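PDB 1I5P: pesticidial crystal protein CRY2AA from Bacillus thuringiensis serovar kurstaki, which kills dipteran and lepidopteran larvae by binding to their midgut epithelial cells and promoting colloid-osmotic lysis. Local coordinates for residues Ala20-Pro23 with Glu27-Ser30; Met39-Thr44 with Asn416-Tyr421. All blocks are in the same frame, centred on the assembly; numbering follows the deposited sequence.

Interaction 1: Ala20-Pro23 with Glu27-Ser30; sequences AHDP and EHKS
Asp22 and His28 meet in a histidine-carboxylate hydrogen bond that joins a loop to the short helix 25-28 following it, near the N-terminus of this three-domain delta-endotoxin. The ring nitrogen His28 ND1 donates to Asp22 OD2 at 2.6 Å, with an N-H...O angle of 158°. The oxygen lies close to the imidazole plane and receives the proton on its syn lone pair, the side facing OD1, while the carboxylate and ring planes are turned 31° apart. With CG anti to the backbone nitrogen (chi1 -178°), Asp22 extends its carboxylate across the gap to the helix; the CB of each residue points to the opposing segment. A carboxylate so near would probably raise the basicity of the imidazole.

A second bond steadies the carboxylate: Asp22 OD1 accepts from the backbone N of Phe24, two residues on, which helps to hold the group in its rotation. The His28 side chain also touches Glu489. A water-mediated link runs beside the direct bond, from Pro23 to Glu27 in the short, weakly bonded helix. The Pro23 carbonyl and the Glu27 carboxylate share one water, which lies 3.0 Å from Pro23 O and 2.9 Å from Glu27 OE1.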
loop_
_atom_site.group_PDB
_atom_site.type_symbol
_atom_site.label_atom_id
_atom_site.label_comp_id
_atom_site.label_asym_id
_atom_site.label_seq_id
_atom_site.Cartn_x
_atom_site.Cartn_y
_atom_site.Cartn_z
ATOM N N ALA A 20 -9.140 18.523 15.665
ATOM C CA ALA A 20 -8.545 18.728 14.346
ATOM C C ALA A 20 -7.621 17.589 13.894
ATOM O O ALA A 20 -6.798 17.093 14.664
ATOM C CB ALA A 20 -7.784 20.048 14.325
ATOM N N HIS A 21 -7.774 17.190 12.634
ATOM C CA HIS A 21 -6.974 16.130 12.023
ATOM C C HIS A 21 -6.404 16.688 10.720
ATOM O O HIS A 21 -7.129 17.294 9.934
ATOM C CB HIS A 21 -7.854 14.915 11.712
ATOM C CG HIS A 21 -7.158 13.844 10.927
ATOM N ND1 HIS A 21 -6.333 12.905 11.509
ATOM C CD2 HIS A 21 -7.149 13.577 9.601
ATOM C CE1 HIS A 21 -5.848 12.106 10.577
ATOM N NE2 HIS A 21 -6.328 12.492 9.409
ATOM N N ASP A 22 -5.111 16.484 10.487
ATOM C CA ASP A 22 -4.479 16.982 9.268
ATOM C C ASP A 22 -4.508 15.926 8.153
ATOM O O ASP A 22 -3.810 14.908 8.221
ATOM C CB ASP A 22 -3.041 17.400 9.572
ATOM C CG ASP A 22 -2.331 17.973 8.370
ATOM O OD1 ASP A 22 -2.979 18.147 7.318
ATOM O OD2 ASP A 22 -1.115 18.256 8.475
ATOM N N PRO A 23 -5.336 16.152 7.118
ATOM C CA PRO A 23 -5.455 15.224 5.986
ATOM C C PRO A 23 -4.182 15.144 5.135
ATOM O O PRO A 23 -4.100 14.341 4.208
ATOM C CB PRO A 23 -6.636 15.793 5.204
ATOM C CG PRO A 23 -6.499 17.269 5.449
ATOM C CD PRO A 23 -6.259 17.290 6.945
ATOM N N GLU A 27 2.506 14.710 4.214
ATOM C CA GLU A 27 3.107 15.751 3.387
ATOM C C GLU A 27 3.680 16.898 4.228
ATOM O O GLU A 27 4.663 17.524 3.839
ATOM C CB GLU A 27 2.074 16.310 2.399
ATOM C CG GLU A 27 1.641 15.367 1.275
ATOM C CD GLU A 27 0.797 14.191 1.749
ATOM O OE1 GLU A 27 0.047 14.336 2.736
ATOM O OE2 GLU A 27 0.873 13.114 1.116
ATOM N N HIS A 28 3.076 17.159 5.384
ATOM C CA HIS A 28 3.517 18.250 6.253
ATOM C C HIS A 28 4.648 17.854 7.190
ATOM O O HIS A 28 5.213 18.694 7.889
ATOM C CB HIS A 28 2.332 18.773 7.069
ATOM C CG HIS A 28 1.324 19.524 6.255
ATOM N ND1 HIS A 28 0.015 19.691 6.655
ATOM C CD2 HIS A 28 1.441 20.175 5.073
ATOM C CE1 HIS A 28 -0.630 20.412 5.754
ATOM N NE2 HIS A 28 0.212 20.719 4.785
ATOM N N LYS A 29 4.972 16.569 7.193
ATOM C CA LYS A 29 6.027 16.039 8.041
ATOM C C LYS A 29 7.392 16.138 7.375
ATOM O O LYS A 29 7.510 15.951 6.167
ATOM C CB LYS A 29 5.740 14.569 8.358
ATOM C CG LYS A 29 5.504 14.275 9.817
ATOM C CD LYS A 29 5.199 12.796 10.021
ATOM C CE LYS A 29 3.799 12.601 10.567
ATOM N NZ LYS A 29 3.482 11.163 10.796
ATOM N N SER A 30 8.418 16.437 8.166
ATOM C CA SER A 30 9.781 16.514 7.646
ATOM C C SER A 30 10.310 15.086 7.567
ATOM O O SER A 30 9.788 14.186 8.226
ATOM C CB SER A 30 10.672 17.315 8.590
ATOM O OG SER A 30 10.863 16.609 9.804
HETATM O O HOH W 1 -2.387 12.841 2.323
#

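Interaction 2: Met39-Thr44 with Asn416-Tyr421; sequences MEWKRT and NYFPDY
Trp41, on helix 31-44, drives its indole into a hollow lined by Tyr417, Phe418 and Pro419, and every contact between the two segments involves that one bump. Its CG lies anti to the backbone nitrogen (chi1 168°), which carries the ring system away from the helix and into the loop between strands 415-416 and 422-430. The floor under one face is Pro419: its CD sits over the five-membered ring, 3.8 Å from the centroid and close to the ring normal, a CH-pi contact. Pro419 CG fills the neighbouring angle at the root of the side chain, 3.7 Å from Trp41 CB, so the pyrrolidine follows the bend from CB into the indole.

The walls are aromatic. At the pyrrole end Tyr417 CD2 approaches Trp41 CD1 at 4.0 Å; farther along, Phe418 CD2 comes to 3.8 Å from Trp41 CZ2 of the six-membered ring. Phe418 is inclined to the indole, its plane 41° from that of the five-membered ring. Between these walls the indole's one polar atom is satisfied: Trp41 NE1 donates to the backbone carbonyl oxygen of Tyr417 at 2.8 Å, a bent bond with an N-H...O angle of 143°, the oxygen lying somewhat out of the indole plane. This bond is consistent with a single way round for the indole in its hollow.

Trp38 packs edge-to-face with Trp41 from the same helix, while Phe418 continues inward onto Thr246 and Leu250 of helix 238-259. A type II beta turn, Phe418 to Tyr421, closed by Tyr421 N to Phe418 O, shapes the receiving loop. The whole is an aromatic and proline interface, centred on one tryptophan, between an N-terminal helix and the beta-prism middle domain of a three-domain Cry toxin.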
loop_
_atom_site.group_PDB
_atom_site.type_symbol
_atom_site.label_atom_id
_atom_site.label_comp_id
_atom_site.label_asym_id
_atom_site.label_seq_id
_atom_site.Cartn_x
_atom_site.Cartn_y
_atom_site.Cartn_z
ATOM N N MET A 39 12.029 4.691 13.194
ATOM C CA MET A 39 13.016 4.163 14.132
ATOM C C MET A 39 12.322 3.780 15.432
ATOM O O MET A 39 12.609 2.734 16.004
ATOM C CB MET A 39 14.115 5.192 14.433
ATOM C CG MET A 39 15.282 5.182 13.453
ATOM S SD MET A 39 16.567 6.378 13.886
ATOM C CE MET A 39 17.703 5.344 14.847
ATOM N N GLU A 40 11.411 4.627 15.903
ATOM C CA GLU A 40 10.697 4.325 17.136
ATOM C C GLU A 40 9.785 3.129 16.930
ATOM O O GLU A 40 9.637 2.288 17.809
ATOM C CB GLU A 40 9.880 5.530 17.592
ATOM C CG GLU A 40 10.681 6.476 18.448
ATOM C CD GLU A 40 11.236 5.782 19.678
ATOM O OE1 GLU A 40 10.450 5.563 20.628
ATOM O OE2 GLU A 40 12.446 5.453 19.696
ATOM N N TRP A 41 9.167 3.070 15.759
ATOM C CA TRP A 41 8.291 1.963 15.408
ATOM C C TRP A 41 9.098 0.669 15.547
ATOM O O TRP A 41 8.652 -0.303 16.160
ATOM C CB TRP A 41 7.808 2.136 13.963
ATOM C CG TRP A 41 7.121 0.938 13.364
ATOM C CD1 TRP A 41 5.826 0.549 13.556
ATOM C CD2 TRP A 41 7.682 0.010 12.423
ATOM N NE1 TRP A 41 5.542 -0.558 12.786
ATOM C CE2 TRP A 41 6.663 -0.908 12.083
ATOM C CE3 TRP A 41 8.943 -0.131 11.831
ATOM C CZ2 TRP A 41 6.870 -1.952 11.177
ATOM C CZ3 TRP A 41 9.150 -1.170 10.926
ATOM C CH2 TRP A 41 8.115 -2.066 10.608
ATOM N N LYS A 42 10.300 0.671 14.987
ATOM C CA LYS A 42 11.157 -0.507 15.041
ATOM C C LYS A 42 11.434 -0.949 16.468
ATOM O O LYS A 42 11.334 -2.132 16.796
ATOM C CB LYS A 42 12.485 -0.232 14.338
ATOM C CG LYS A 42 13.419 -1.431 14.299
ATOM C CD LYS A 42 12.750 -2.608 13.610
ATOM C CE LYS A 42 13.756 -3.644 13.156
ATOM N NZ LYS A 42 13.059 -4.741 12.444
ATOM N N ARG A 43 11.772 0.016 17.310
ATOM C CA ARG A 43 12.103 -0.241 18.703
ATOM C C ARG A 43 10.973 -0.760 19.580
ATOM O O ARG A 43 11.169 -1.683 20.367
ATOM C CB ARG A 43 12.667 1.038 19.335
ATOM C CG ARG A 43 13.075 0.899 20.800
ATOM C CD ARG A 43 13.584 2.222 21.372
ATOM N NE ARG A 43 12.521 3.188 21.662
ATOM C CZ ARG A 43 11.765 3.172 22.759
ATOM N NH1 ARG A 43 11.943 2.236 23.684
ATOM N NH2 ARG A 43 10.842 4.108 22.948
ATOM N N THR A 44 9.792 -0.171 19.440
ATOM C CA THR A 44 8.652 -0.525 20.282
ATOM C C THR A 44 7.510 -1.312 19.655
ATOM O O THR A 44 6.716 -1.922 20.371
ATOM C CB THR A 44 8.016 0.743 20.863
ATOM O OG1 THR A 44 7.302 1.418 19.819
ATOM C CG2 THR A 44 9.085 1.684 21.416
ATOM N N ASN A 416 -0.812 -4.132 15.739
ATOM C CA ASN A 416 -0.520 -3.864 14.342
ATOM C C ASN A 416 -0.624 -2.376 14.068
ATOM O O ASN A 416 -1.652 -1.754 14.314
ATOM C CB ASN A 416 -1.484 -4.661 13.469
ATOM C CG ASN A 416 -1.553 -6.115 13.889
ATOM O OD1 ASN A 416 -0.591 -6.868 13.705
ATOM N ND2 ASN A 416 -2.681 -6.519 14.475
ATOM N N TYR A 417 0.460 -1.815 13.549
ATOM C CA TYR A 417 0.519 -0.389 13.269
ATOM C C TYR A 417 1.748 -0.085 12.421
ATOM O O TYR A 417 2.776 -0.745 12.559
ATOM C CB TYR A 417 0.616 0.374 14.595
ATOM C CG TYR A 417 1.025 1.820 14.455
ATOM C CD1 TYR A 417 0.094 2.791 14.099
ATOM C CD2 TYR A 417 2.357 2.215 14.638
ATOM C CE1 TYR A 417 0.466 4.117 13.922
ATOM C CE2 TYR A 417 2.742 3.543 14.462
ATOM C CZ TYR A 417 1.791 4.486 14.101
ATOM O OH TYR A 417 2.167 5.791 13.884
ATOM N N PHE A 418 1.633 0.901 11.539
ATOM C CA PHE A 418 2.752 1.318 10.695
ATOM C C PHE A 418 2.711 2.841 10.596
ATOM O O PHE A 418 1.643 3.415 10.386
ATOM C CB PHE A 418 2.647 0.701 9.293
ATOM C CG PHE A 418 2.495 -0.796 9.296
ATOM C CD1 PHE A 418 1.231 -1.381 9.349
ATOM C CD2 PHE A 418 3.615 -1.623 9.259
ATOM C CE1 PHE A 418 1.081 -2.773 9.362
ATOM C CE2 PHE A 418 3.483 -3.012 9.273
ATOM C CZ PHE A 418 2.211 -3.590 9.325
ATOM N N PRO A 419 3.869 3.512 10.737
ATOM C CA PRO A 419 3.947 4.977 10.663
ATOM C C PRO A 419 3.258 5.516 9.424
ATOM O O PRO A 419 3.440 4.977 8.332
ATOM C CB PRO A 419 5.456 5.241 10.652
ATOM C CG PRO A 419 5.971 4.133 11.512
ATOM C CD PRO A 419 5.212 2.941 10.949
ATOM N N ASP A 420 2.460 6.568 9.605
ATOM C CA ASP A 420 1.717 7.206 8.510
ATOM C C ASP A 420 0.657 6.320 7.858
ATOM O O ASP A 420 0.076 6.678 6.828
ATOM C CB ASP A 420 2.686 7.733 7.449
ATOM C CG ASP A 420 3.587 8.839 7.984
ATOM O OD1 ASP A 420 3.057 9.862 8.475
ATOM O OD2 ASP A 420 4.824 8.683 7.914
ATOM N N TYR A 421 0.405 5.159 8.450
ATOM C CA TYR A 421 -0.628 4.271 7.930
ATOM C C TYR A 421 -1.815 4.329 8.864
ATOM O O TYR A 421 -1.657 4.336 10.087
ATOM C CB TYR A 421 -0.147 2.817 7.850
ATOM C CG TYR A 421 0.688 2.487 6.632
ATOM C CD1 TYR A 421 2.012 2.910 6.538
ATOM C CD2 TYR A 421 0.165 1.714 5.592
ATOM C CE1 TYR A 421 2.800 2.573 5.451
ATOM C CE2 TYR A 421 0.950 1.368 4.493
ATOM C CZ TYR A 421 2.265 1.799 4.431
ATOM O OH TYR A 421 3.048 1.460 3.350
#

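In the fold
Interactions 1 and 2 follow one another along the chain, their centres about 17 Å apart; each has one side on one of the consecutive helices 25-28 and 31-44, and a loop as its other side. Interaction 1 is local and lies at the surface: its segments are separated by three residues, and polar groups with a bridging water do the work. Interaction 2 is buried and joins parts of the chain 372 residues apart, relying on aromatic and proline packing around a lone hydrogen bond. A salt bridge, Lys29 NZ to Asp420 OD1 at 2.7 Å, ties Lys29, just past helix 25-28, to the type II turn that also contains Pro419. Lys29 also pairs with Glu37, so its ammonium joins helix 31-44 to the Asp420 loop.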